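Local structure of BIFUNCTIONAL PROTEIN Proline utilization A (PutA) (Corynebacterium freiburgense, 5UX5) at residues Y320-K323 and E324-D327; S351-L354 and F355-A358; E446-A449 and Q450-K453. The protein catalyses both steps of proline catabolism, oxidising proline with an FAD-dependent proline dehydrogenase domain and the resulting glutamate semialdehyde with an NAD-dependent aldehyde dehydrogenase domain. All coordinates share one frame; numbering follows the deposited sequence.

All three contacts are helix ends in or beside the proline dehydrogenase barrel, and two of them hold the FAD. Contact 1 opens helix 323-337 beside the adenine, and contact 2 opens helix 354-367 beside the pyrophosphate; their centres lie about 16 Å apart. Asn353 of contact 2 bonds FAD O2A, and Lys323 of contact 1 reaches it more weakly. Contact 3, the end of helix 438-450, stands behind the site: the side chain of Ser447 is about 9 Å from the FAD. It touches contact 1, with Asp327 CB 3.9 Å from Ser447 CB. Contact 2 stays about 7 Å from contact 3 and about 5 Å from contact 1 (nearest atoms).

Contact 1: Y320-K323 and E324-D327; sequences YATK and EEVD. With FAD (flavin-adenine dinucleotide), chain E.
The ring of Tyr320 carries Glu325 over one face: Glu325 CB makes a CH-pi contact 3.8 Å from the centroid of the Tyr320 ring, and Glu325 O lies above the same ring toward its rim. Tyr320 CD2 also touches Val326 CG2 at 4.1 Å. The second flat group, the FAD adenine, has Lys323 over one face, with Lys323 CB standing 3.4 Å above FAD C5A; Val326 CG2 lies obliquely against its N3A side.

The Glu325 carboxylate is turned 52° from the Tyr320 ring plane, and the Glu325 side chain crosses that of Thr322 at about a right angle. Together these two residues form a capping box. Thr322, the N-cap, receives Glu325 N on OG1 at 3.2 Å; in return Glu325 OE1 accepts both Thr322 N, at 3.0 Å, and Thr322 OG1, at 2.8 Å. The hydroxyl comes in on the anti lone pair of OE1, and the amide on the same anti side but 25° out of the carboxylate plane. Two donors thus grip one oxygen and fix the carboxylate. A chi1 of 75° turns Thr322 OG1 in over the first turn, where it can serve both bonds.

From the adenine the Lys323 chain runs on toward ribose and phosphate, bending at chi2 and chi4 to bring NZ into a salt bridge with Asp327 and a weak bond to FAD O2A. Asp327 also pairs with Lys299, which bonds the FAD too. The turn starts helix 323-337 after the loop that follows helix 303-313; Tyr320 rests against Asn329 and Arg332 of helix 323-337, and its hydroxyl is hydrogen-bonded to Ala455 O beyond helix 438-450.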
loop_
_atom_site.group_PDB
_atom_site.type_symbol
_atom_site.label_atom_id
_atom_site.label_comp_id
_atom_site.label_asym_id
_atom_site.label_seq_id
_atom_site.Cartn_x
_atom_site.Cartn_y
_atom_site.Cartn_z
ATOM N N TYR A 320 18.620 -6.274 -11.258
ATOM C CA TYR A 320 19.973 -5.957 -10.869
ATOM C C TYR A 320 20.067 -4.485 -10.535
ATOM O O TYR A 320 19.275 -3.680 -11.020
ATOM C CB TYR A 320 20.936 -6.259 -12.014
ATOM C CG TYR A 320 21.237 -7.705 -12.283
ATOM C CD1 TYR A 320 22.078 -8.419 -11.452
ATOM C CD2 TYR A 320 20.714 -8.352 -13.404
ATOM C CE1 TYR A 320 22.384 -9.753 -11.713
ATOM C CE2 TYR A 320 21.016 -9.695 -13.669
ATOM C CZ TYR A 320 21.852 -10.378 -12.813
ATOM O OH TYR A 320 22.165 -11.685 -13.046
ATOM N N ALA A 321 21.105 -4.125 -9.759
ATOM C CA ALA A 321 21.314 -2.738 -9.357
ATOM C C ALA A 321 21.893 -1.875 -10.471
ATOM O O ALA A 321 21.646 -0.666 -10.489
ATOM C CB ALA A 321 22.223 -2.672 -8.138
ATOM N N THR A 322 22.648 -2.455 -11.401
ATOM C CA THR A 322 23.309 -1.721 -12.479
ATOM C C THR A 322 22.959 -2.323 -13.836
ATOM O O THR A 322 22.741 -3.526 -13.949
ATOM C CB THR A 322 24.814 -1.779 -12.344
ATOM O OG1 THR A 322 25.239 -3.086 -12.740
ATOM C CG2 THR A 322 25.211 -1.601 -10.934
ATOM N N LYS A 323 22.958 -1.486 -14.880
ATOM C CA LYS A 323 22.759 -1.979 -16.247
ATOM C C LYS A 323 23.911 -2.873 -16.725
ATOM O O LYS A 323 23.718 -3.727 -17.601
ATOM C CB LYS A 323 22.565 -0.790 -17.194
ATOM C CG LYS A 323 23.142 -0.939 -18.623
ATOM C CD LYS A 323 22.089 -0.606 -19.676
ATOM C CE LYS A 323 22.690 -0.315 -21.032
ATOM N NZ LYS A 323 23.190 -1.544 -21.737
ATOM N N GLU A 324 25.119 -2.693 -16.192
ATOM C CA GLU A 324 26.204 -3.601 -16.550
ATOM C C GLU A 324 25.856 -5.046 -16.189
ATOM O O GLU A 324 26.194 -5.988 -16.926
ATOM C CB GLU A 324 27.504 -3.164 -15.877
ATOM C CG GLU A 324 28.112 -1.880 -16.453
ATOM C CD GLU A 324 27.379 -0.584 -16.013
ATOM O OE1 GLU A 324 26.729 -0.565 -14.935
ATOM O OE2 GLU A 324 27.461 0.421 -16.758
ATOM N N GLU A 325 25.207 -5.249 -15.040
ATOM C CA GLU A 325 24.837 -6.609 -14.669
ATOM C C GLU A 325 23.803 -7.170 -15.641
ATOM O O GLU A 325 23.825 -8.357 -15.982
ATOM C CB GLU A 325 24.336 -6.615 -13.233
ATOM C CG GLU A 325 25.400 -6.187 -12.245
ATOM C CD GLU A 325 24.835 -5.895 -10.883
ATOM O OE1 GLU A 325 24.407 -4.743 -10.636
ATOM O OE2 GLU A 325 24.804 -6.829 -10.059
ATOM N N VAL A 326 22.926 -6.309 -16.132
ATOM C CA VAL A 326 21.892 -6.720 -17.062
ATOM C C VAL A 326 22.516 -7.143 -18.377
ATOM O O VAL A 326 22.189 -8.198 -18.938
ATOM C CB VAL A 326 20.896 -5.574 -17.262
ATOM C CG1 VAL A 326 19.861 -5.995 -18.256
ATOM C CG2 VAL A 326 20.290 -5.185 -15.924
ATOM N N ASP A 327 23.386 -6.293 -18.919
ATOM C CA ASP A 327 24.074 -6.648 -20.150
ATOM C C ASP A 327 24.836 -7.958 -19.991
ATOM O O ASP A 327 24.862 -8.782 -20.910
ATOM C CB ASP A 327 25.021 -5.521 -20.550
ATOM C CG ASP A 327 24.294 -4.336 -21.129
ATOM O OD1 ASP A 327 23.161 -4.504 -21.642
ATOM O OD2 ASP A 327 24.886 -3.247 -21.135
HETATM P PA FAD E . 19.821 -1.344 -24.009
HETATM O O1A FAD E . 20.142 0.187 -23.912
HETATM O O2A FAD E . 20.909 -2.285 -24.236
HETATM O O5B FAD E . 19.192 -1.999 -22.838
HETATM C C5B FAD E . 18.355 -1.247 -21.979
HETATM C C4B FAD E . 17.916 -2.140 -20.833
HETATM O O4B FAD E . 18.909 -2.223 -19.853
HETATM C C3B FAD E . 16.695 -1.639 -20.129
HETATM O O3B FAD E . 15.487 -1.925 -20.738
HETATM C C2B FAD E . 16.817 -2.283 -18.795
HETATM O O2B FAD E . 16.202 -3.519 -18.768
HETATM C C1B FAD E . 18.302 -2.327 -18.585
HETATM N N9A FAD E . 18.785 -1.261 -17.719
HETATM C C8A FAD E . 19.059 0.047 -18.092
HETATM N N7A FAD E . 19.464 0.748 -17.014
HETATM C C5A FAD E . 19.497 -0.056 -15.880
HETATM C C6A FAD E . 19.849 0.140 -14.531
HETATM N N6A FAD E . 20.287 1.417 -13.992
HETATM N N1A FAD E . 19.765 -0.898 -13.684
HETATM C C2A FAD E . 19.337 -2.124 -14.123
HETATM N N3A FAD E . 18.987 -2.345 -15.429
HETATM C C4A FAD E . 19.055 -1.351 -16.322
HETATM N N1 FAD E . 10.257 -6.086 -21.991
HETATM C C2 FAD E . 9.608 -6.873 -20.971
HETATM O O2 FAD E . 9.853 -6.567 -19.653
HETATM N N3 FAD E . 8.702 -7.876 -21.339
HETATM C C4 FAD E . 8.441 -8.170 -22.678
HETATM O O4 FAD E . 7.553 -9.177 -23.017
HETATM C C4X FAD E . 9.226 -7.474 -23.748
HETATM N N5 FAD E . 9.143 -7.834 -25.088
HETATM C C5X FAD E . 9.930 -7.193 -26.055
HETATM C C6 FAD E . 9.848 -7.549 -27.415
HETATM C C7 FAD E . 10.639 -6.885 -28.346
HETATM C C7M FAD E . 10.567 -7.236 -29.803
HETATM C C8 FAD E . 11.514 -5.902 -27.958
HETATM C C8M FAD E . 12.363 -5.196 -28.965
HETATM C C9 FAD E . 11.599 -5.545 -26.620
HETATM C C9A FAD E . 10.814 -6.188 -25.681
HETATM N N10 FAD E . 10.943 -5.804 -24.314
HETATM C C10 FAD E . 10.154 -6.438 -23.331
HETATM C "C1'" FAD E . 11.851 -4.703 -23.943
HETATM C "C2'" FAD E . 13.212 -5.083 -23.423
HETATM O "O2'" FAD E . 13.059 -5.687 -22.189
HETATM C "C3'" FAD E . 14.055 -3.792 -23.358
HETATM O "O3'" FAD E . 13.469 -2.950 -22.443
HETATM C "C4'" FAD E . 14.253 -2.993 -24.652
HETATM O "O4'" FAD E . 14.152 -3.762 -25.795
HETATM C "C5'" FAD E . 15.533 -2.127 -24.657
HETATM O "O5'" FAD E . 16.727 -2.776 -24.236
HETATM P P FAD E . 17.989 -3.087 -25.205
HETATM O O1P FAD E . 18.576 -4.549 -25.202
HETATM O O2P FAD E . 17.404 -2.491 -26.543
HETATM O O3P FAD E . 18.981 -1.807 -25.136
#

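Contact 2: S351-L354 and F355-A358; sequences SHNL and FSVA. With FAD (flavin-adenine dinucleotide), chain E.
The turn from strand 345-350 into helix 354-367 is a beta-to-alpha connection of the proline dehydrogenase barrel, and it binds the FAD pyrophosphate while capping the helix. Asn353 is the N-cap: its OD1 accepts Ser356 N at 3.0 Å, from 41° above the carbonyl plane, and Phe355 N more weakly. OD1 also lies at the edge of the Phe355 ring, near its plane. Because CG is anti to the backbone N (chi1 -174°), the amide can span helix and cofactor, and its other end, Asn353 ND2, donates to FAD O2A at 3.3 Å. Upstream, Ser351 OG closes an ST turn by accepting Asn353 N at 2.9 Å and gives its own hydrogen to FAD O1P, 2.6 Å away. The backbone joins in, with His352 N donating to FAD O2P at 3.3 Å. Behind the cap, Val357 CG2 packs on Ser351 O at 3.4 Å.

Three donors, two side chains and one backbone N-H, thus meet oxygens of both phosphates. All three are neutral groups placed just ahead of the helix; Lys299, which bonds Ser356 OG and the FAD, may add positive charge nearby.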
loop_
_atom_site.group_PDB
_atom_site.type_symbol
_atom_site.label_atom_id
_atom_site.label_comp_id
_atom_site.label_asym_id
_atom_site.label_seq_id
_atom_site.Cartn_x
_atom_site.Cartn_y
_atom_site.Cartn_z
ATOM N N SER A 351 16.359 -7.392 -28.708
ATOM C CA SER A 351 17.211 -6.270 -28.349
ATOM C C SER A 351 17.497 -5.433 -29.588
ATOM O O SER A 351 17.654 -5.975 -30.687
ATOM C CB SER A 351 18.527 -6.743 -27.720
ATOM O OG SER A 351 19.354 -5.629 -27.412
ATOM N N HIS A 352 17.551 -4.111 -29.408
ATOM C CA HIS A 352 18.071 -3.214 -30.439
ATOM C C HIS A 352 19.540 -2.888 -30.227
ATOM O O HIS A 352 20.118 -2.118 -31.005
ATOM C CB HIS A 352 17.259 -1.921 -30.505
ATOM C CG HIS A 352 15.981 -2.062 -31.262
ATOM N ND1 HIS A 352 15.939 -2.124 -32.638
ATOM C CD2 HIS A 352 14.697 -2.145 -30.840
ATOM C CE1 HIS A 352 14.683 -2.250 -33.033
ATOM N NE2 HIS A 352 13.911 -2.264 -31.961
ATOM N N ASN A 353 20.142 -3.442 -29.178
ATOM C CA ASN A 353 21.573 -3.337 -28.950
ATOM C C ASN A 353 22.308 -4.233 -29.941
ATOM O O ASN A 353 22.258 -5.462 -29.831
ATOM C CB ASN A 353 21.882 -3.737 -27.515
ATOM C CG ASN A 353 23.319 -3.526 -27.165
ATOM O OD1 ASN A 353 24.221 -4.038 -27.833
ATOM N ND2 ASN A 353 23.549 -2.756 -26.117
ATOM N N LEU A 354 23.004 -3.621 -30.903
ATOM C CA LEU A 354 23.610 -4.389 -31.985
ATOM C C LEU A 354 24.697 -5.329 -31.476
ATOM O O LEU A 354 24.919 -6.403 -32.052
ATOM C CB LEU A 354 24.206 -3.433 -33.009
ATOM C CG LEU A 354 23.187 -2.551 -33.712
ATOM C CD1 LEU A 354 23.878 -1.505 -34.616
ATOM C CD2 LEU A 354 22.213 -3.428 -34.474
ATOM N N PHE A 355 25.354 -4.968 -30.376
ATOM C CA PHE A 355 26.370 -5.848 -29.815
ATOM C C PHE A 355 25.738 -7.112 -29.247
ATOM O O PHE A 355 26.201 -8.227 -29.531
ATOM C CB PHE A 355 27.167 -5.104 -28.735
ATOM C CG PHE A 355 28.042 -4.015 -29.276
ATOM C CD1 PHE A 355 29.199 -4.324 -29.979
ATOM C CD2 PHE A 355 27.712 -2.686 -29.090
ATOM C CE1 PHE A 355 30.012 -3.325 -30.492
ATOM C CE2 PHE A 355 28.524 -1.680 -29.599
ATOM C CZ PHE A 355 29.671 -2.003 -30.301
ATOM N N SER A 356 24.650 -6.952 -28.473
ATOM C CA SER A 356 23.917 -8.107 -27.964
ATOM C C SER A 356 23.439 -8.999 -29.095
ATOM O O SER A 356 23.494 -10.229 -28.990
ATOM C CB SER A 356 22.734 -7.661 -27.118
ATOM O OG SER A 356 23.189 -6.880 -26.050
ATOM N N VAL A 357 22.962 -8.402 -30.184
ATOM C CA VAL A 357 22.451 -9.218 -31.278
ATOM C C VAL A 357 23.598 -9.874 -32.025
ATOM O O VAL A 357 23.542 -11.064 -32.335
ATOM C CB VAL A 357 21.558 -8.377 -32.206
ATOM C CG1 VAL A 357 21.079 -9.201 -33.379
ATOM C CG2 VAL A 357 20.394 -7.853 -31.433
ATOM N N ALA A 358 24.670 -9.121 -32.297
ATOM C CA ALA A 358 25.824 -9.706 -32.981
ATOM C C ALA A 358 26.406 -10.880 -32.205
ATOM O O ALA A 358 26.931 -11.820 -32.811
ATOM C CB ALA A 358 26.897 -8.642 -33.221
HETATM P PA FAD E . 19.821 -1.344 -24.009
HETATM O O1A FAD E . 20.142 0.187 -23.912
HETATM O O2A FAD E . 20.909 -2.285 -24.236
HETATM O O5B FAD E . 19.192 -1.999 -22.838
HETATM C C5B FAD E . 18.355 -1.247 -21.979
HETATM C C4B FAD E . 17.916 -2.140 -20.833
HETATM O O4B FAD E . 18.909 -2.223 -19.853
HETATM C C3B FAD E . 16.695 -1.639 -20.129
HETATM O O3B FAD E . 15.487 -1.925 -20.738
HETATM C C2B FAD E . 16.817 -2.283 -18.795
HETATM O O2B FAD E . 16.202 -3.519 -18.768
HETATM C C1B FAD E . 18.302 -2.327 -18.585
HETATM N N9A FAD E . 18.785 -1.261 -17.719
HETATM C C8A FAD E . 19.059 0.047 -18.092
HETATM N N7A FAD E . 19.464 0.748 -17.014
HETATM C C5A FAD E . 19.497 -0.056 -15.880
HETATM C C6A FAD E . 19.849 0.140 -14.531
HETATM N N6A FAD E . 20.287 1.417 -13.992
HETATM N N1A FAD E . 19.765 -0.898 -13.684
HETATM C C2A FAD E . 19.337 -2.124 -14.123
HETATM N N3A FAD E . 18.987 -2.345 -15.429
HETATM C C4A FAD E . 19.055 -1.351 -16.322
HETATM N N1 FAD E . 10.257 -6.086 -21.991
HETATM C C2 FAD E . 9.608 -6.873 -20.971
HETATM O O2 FAD E . 9.853 -6.567 -19.653
HETATM N N3 FAD E . 8.702 -7.876 -21.339
HETATM C C4 FAD E . 8.441 -8.170 -22.678
HETATM O O4 FAD E . 7.553 -9.177 -23.017
HETATM C C4X FAD E . 9.226 -7.474 -23.748
HETATM N N5 FAD E . 9.143 -7.834 -25.088
HETATM C C5X FAD E . 9.930 -7.193 -26.055
HETATM C C6 FAD E . 9.848 -7.549 -27.415
HETATM C C7 FAD E . 10.639 -6.885 -28.346
HETATM C C7M FAD E . 10.567 -7.236 -29.803
HETATM C C8 FAD E . 11.514 -5.902 -27.958
HETATM C C8M FAD E . 12.363 -5.196 -28.965
HETATM C C9 FAD E . 11.599 -5.545 -26.620
HETATM C C9A FAD E . 10.814 -6.188 -25.681
HETATM N N10 FAD E . 10.943 -5.804 -24.314
HETATM C C10 FAD E . 10.154 -6.438 -23.331
HETATM C "C1'" FAD E . 11.851 -4.703 -23.943
HETATM C "C2'" FAD E . 13.212 -5.083 -23.423
HETATM O "O2'" FAD E . 13.059 -5.687 -22.189
HETATM C "C3'" FAD E . 14.055 -3.792 -23.358
HETATM O "O3'" FAD E . 13.469 -2.950 -22.443
HETATM C "C4'" FAD E . 14.253 -2.993 -24.652
HETATM O "O4'" FAD E . 14.152 -3.762 -25.795
HETATM C "C5'" FAD E . 15.533 -2.127 -24.657
HETATM O "O5'" FAD E . 16.727 -2.776 -24.236
HETATM P P FAD E . 17.989 -3.087 -25.205
HETATM O O1P FAD E . 18.576 -4.549 -25.202
HETATM O O2P FAD E . 17.404 -2.491 -26.543
HETATM O O3P FAD E . 18.981 -1.807 -25.136
#

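Contact 3: E446-A449 and Q450-K453; sequences ESVA and QRWK
Helix 438-450 ends at Gln450. Gln450 N still bonds to Glu446 O, at 3.1 Å, in the regular i to i+4 pattern; beyond it Arg451 to Lys453 keep helical backbone angles without the regular bonds, and Lys453 N turns back to Gln450 O at 2.8 Å.

The side chain of Arg451 closes this end. Its NE donates to Val448 O at 3.1 Å, on a lone pair in the carbonyl plane and only 3° out of the guanidinium plane, so the carbonyl sits at the edge of the flat group. This bond ties the guanidinium to a carbonyl near the helix end; a second one from NH2 to the same oxygen is doubtful, because the position of NH2 is less certain. The chain gets there by setting CG anti to the backbone N (chi1 155°) and bending at chi3; the Arg451 and Val448 side chains run in the same direction. One face of the guanidinium is met by Trp452 NE1, while Arg451 CG stands over the centre of the Trp452 ring, 3.6 Å above its plane.

On another side of the turn the Glu446 and Gln450 side chains run abreast, carboxylate and amide planes 9° apart. Both chains bend at chi2, and a weak bond joins Gln450 NE2 to Glu446 OE2 at 3.3 Å. Farther on, the aliphatic Lys453 CD rests 3.7 Å from Ala449 O.

Arg451 NH1 makes a salt bridge to Asp335 of helix 323-337; the one from NH2 to Glu18 of helix 16-31 is less certain. Val448 packs on Gln21 of helix 16-31, while Ser447 meets Leu331, and Trp452 meets Arg332 and Asp335, all on helix 323-337.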
loop_
_atom_site.group_PDB
_atom_site.type_symbol
_atom_site.label_atom_id
_atom_site.label_comp_id
_atom_site.label_asym_id
_atom_site.label_seq_id
_atom_site.Cartn_x
_atom_site.Cartn_y
_atom_site.Cartn_z
ATOM N N GLU A 446 33.284 -5.373 -21.283
ATOM C CA GLU A 446 33.170 -5.611 -19.851
ATOM C C GLU A 446 32.051 -6.598 -19.542
ATOM O O GLU A 446 32.178 -7.414 -18.621
ATOM C CB GLU A 446 32.951 -4.287 -19.113
ATOM C CG GLU A 446 33.091 -4.388 -17.587
ATOM C CD GLU A 446 34.493 -4.807 -17.144
ATOM O OE1 GLU A 446 35.473 -4.384 -17.799
ATOM O OE2 GLU A 446 34.619 -5.567 -16.151
ATOM N N SER A 447 30.935 -6.527 -20.273
ATOM C CA SER A 447 29.850 -7.456 -19.988
ATOM C C SER A 447 30.219 -8.881 -20.379
ATOM O O SER A 447 29.719 -9.837 -19.776
ATOM C CB SER A 447 28.577 -7.009 -20.696
ATOM O OG SER A 447 28.770 -6.983 -22.090
ATOM N N VAL A 448 31.100 -9.046 -21.366
ATOM C CA VAL A 448 31.592 -10.376 -21.714
ATOM C C VAL A 448 32.375 -10.980 -20.549
ATOM O O VAL A 448 32.252 -12.177 -20.250
ATOM C CB VAL A 448 32.435 -10.303 -23.004
ATOM C CG1 VAL A 448 33.218 -11.605 -23.239
ATOM C CG2 VAL A 448 31.545 -9.990 -24.193
ATOM N N ALA A 449 33.176 -10.158 -19.867
ATOM C CA ALA A 449 33.970 -10.633 -18.739
ATOM C C ALA A 449 33.118 -10.921 -17.497
ATOM O O ALA A 449 33.442 -11.838 -16.731
ATOM C CB ALA A 449 35.063 -9.615 -18.413
ATOM N N GLN A 450 32.041 -10.154 -17.261
ATOM C CA GLN A 450 31.247 -10.377 -16.059
ATOM C C GLN A 450 30.165 -11.434 -16.234
ATOM O O GLN A 450 29.568 -11.852 -15.236
ATOM C CB GLN A 450 30.598 -9.070 -15.595
ATOM C CG GLN A 450 31.600 -8.021 -15.178
ATOM C CD GLN A 450 32.616 -8.541 -14.157
ATOM O OE1 GLN A 450 32.254 -9.135 -13.136
ATOM N NE2 GLN A 450 33.899 -8.319 -14.440
ATOM N N ARG A 451 29.950 -11.902 -17.463
ATOM C CA ARG A 451 28.885 -12.840 -17.817
ATOM C C ARG A 451 28.644 -13.956 -16.800
ATOM O O ARG A 451 27.509 -14.201 -16.400
ATOM C CB ARG A 451 29.245 -13.416 -19.189
ATOM C CG ARG A 451 28.676 -14.758 -19.532
ATOM C CD ARG A 451 29.260 -15.226 -20.853
ATOM N NE ARG A 451 30.617 -14.721 -21.011
ATOM C CZ ARG A 451 31.582 -15.343 -21.683
ATOM N NH1 ARG A 451 31.356 -16.503 -22.280
ATOM N NH2 ARG A 451 32.779 -14.789 -21.752
ATOM N N TRP A 452 29.693 -14.646 -16.359
ATOM C CA TRP A 452 29.509 -15.773 -15.444
ATOM C C TRP A 452 29.570 -15.376 -13.978
ATOM O O TRP A 452 29.275 -16.202 -13.111
ATOM C CB TRP A 452 30.574 -16.845 -15.705
ATOM C CG TRP A 452 30.684 -17.260 -17.150
ATOM C CD1 TRP A 452 31.745 -17.053 -17.988
ATOM C CD2 TRP A 452 29.696 -17.955 -17.923
ATOM N NE1 TRP A 452 31.475 -17.566 -19.230
ATOM C CE2 TRP A 452 30.222 -18.125 -19.216
ATOM C CE3 TRP A 452 28.419 -18.447 -17.647
ATOM C CZ2 TRP A 452 29.511 -18.767 -20.229
ATOM C CZ3 TRP A 452 27.727 -19.076 -18.643
ATOM C CH2 TRP A 452 28.271 -19.237 -19.921
ATOM N N LYS A 453 29.954 -14.140 -13.688
ATOM C CA LYS A 453 30.212 -13.700 -12.330
ATOM C C LYS A 453 29.030 -12.978 -11.688
ATOM O O LYS A 453 28.964 -12.904 -10.461
ATOM C CB LYS A 453 31.460 -12.810 -12.336
ATOM C CG LYS A 453 32.634 -13.466 -13.113
ATOM C CD LYS A 453 33.919 -12.643 -13.120
ATOM C CE LYS A 453 35.122 -13.550 -13.160
ATOM N NZ LYS A 453 36.147 -13.218 -12.116
#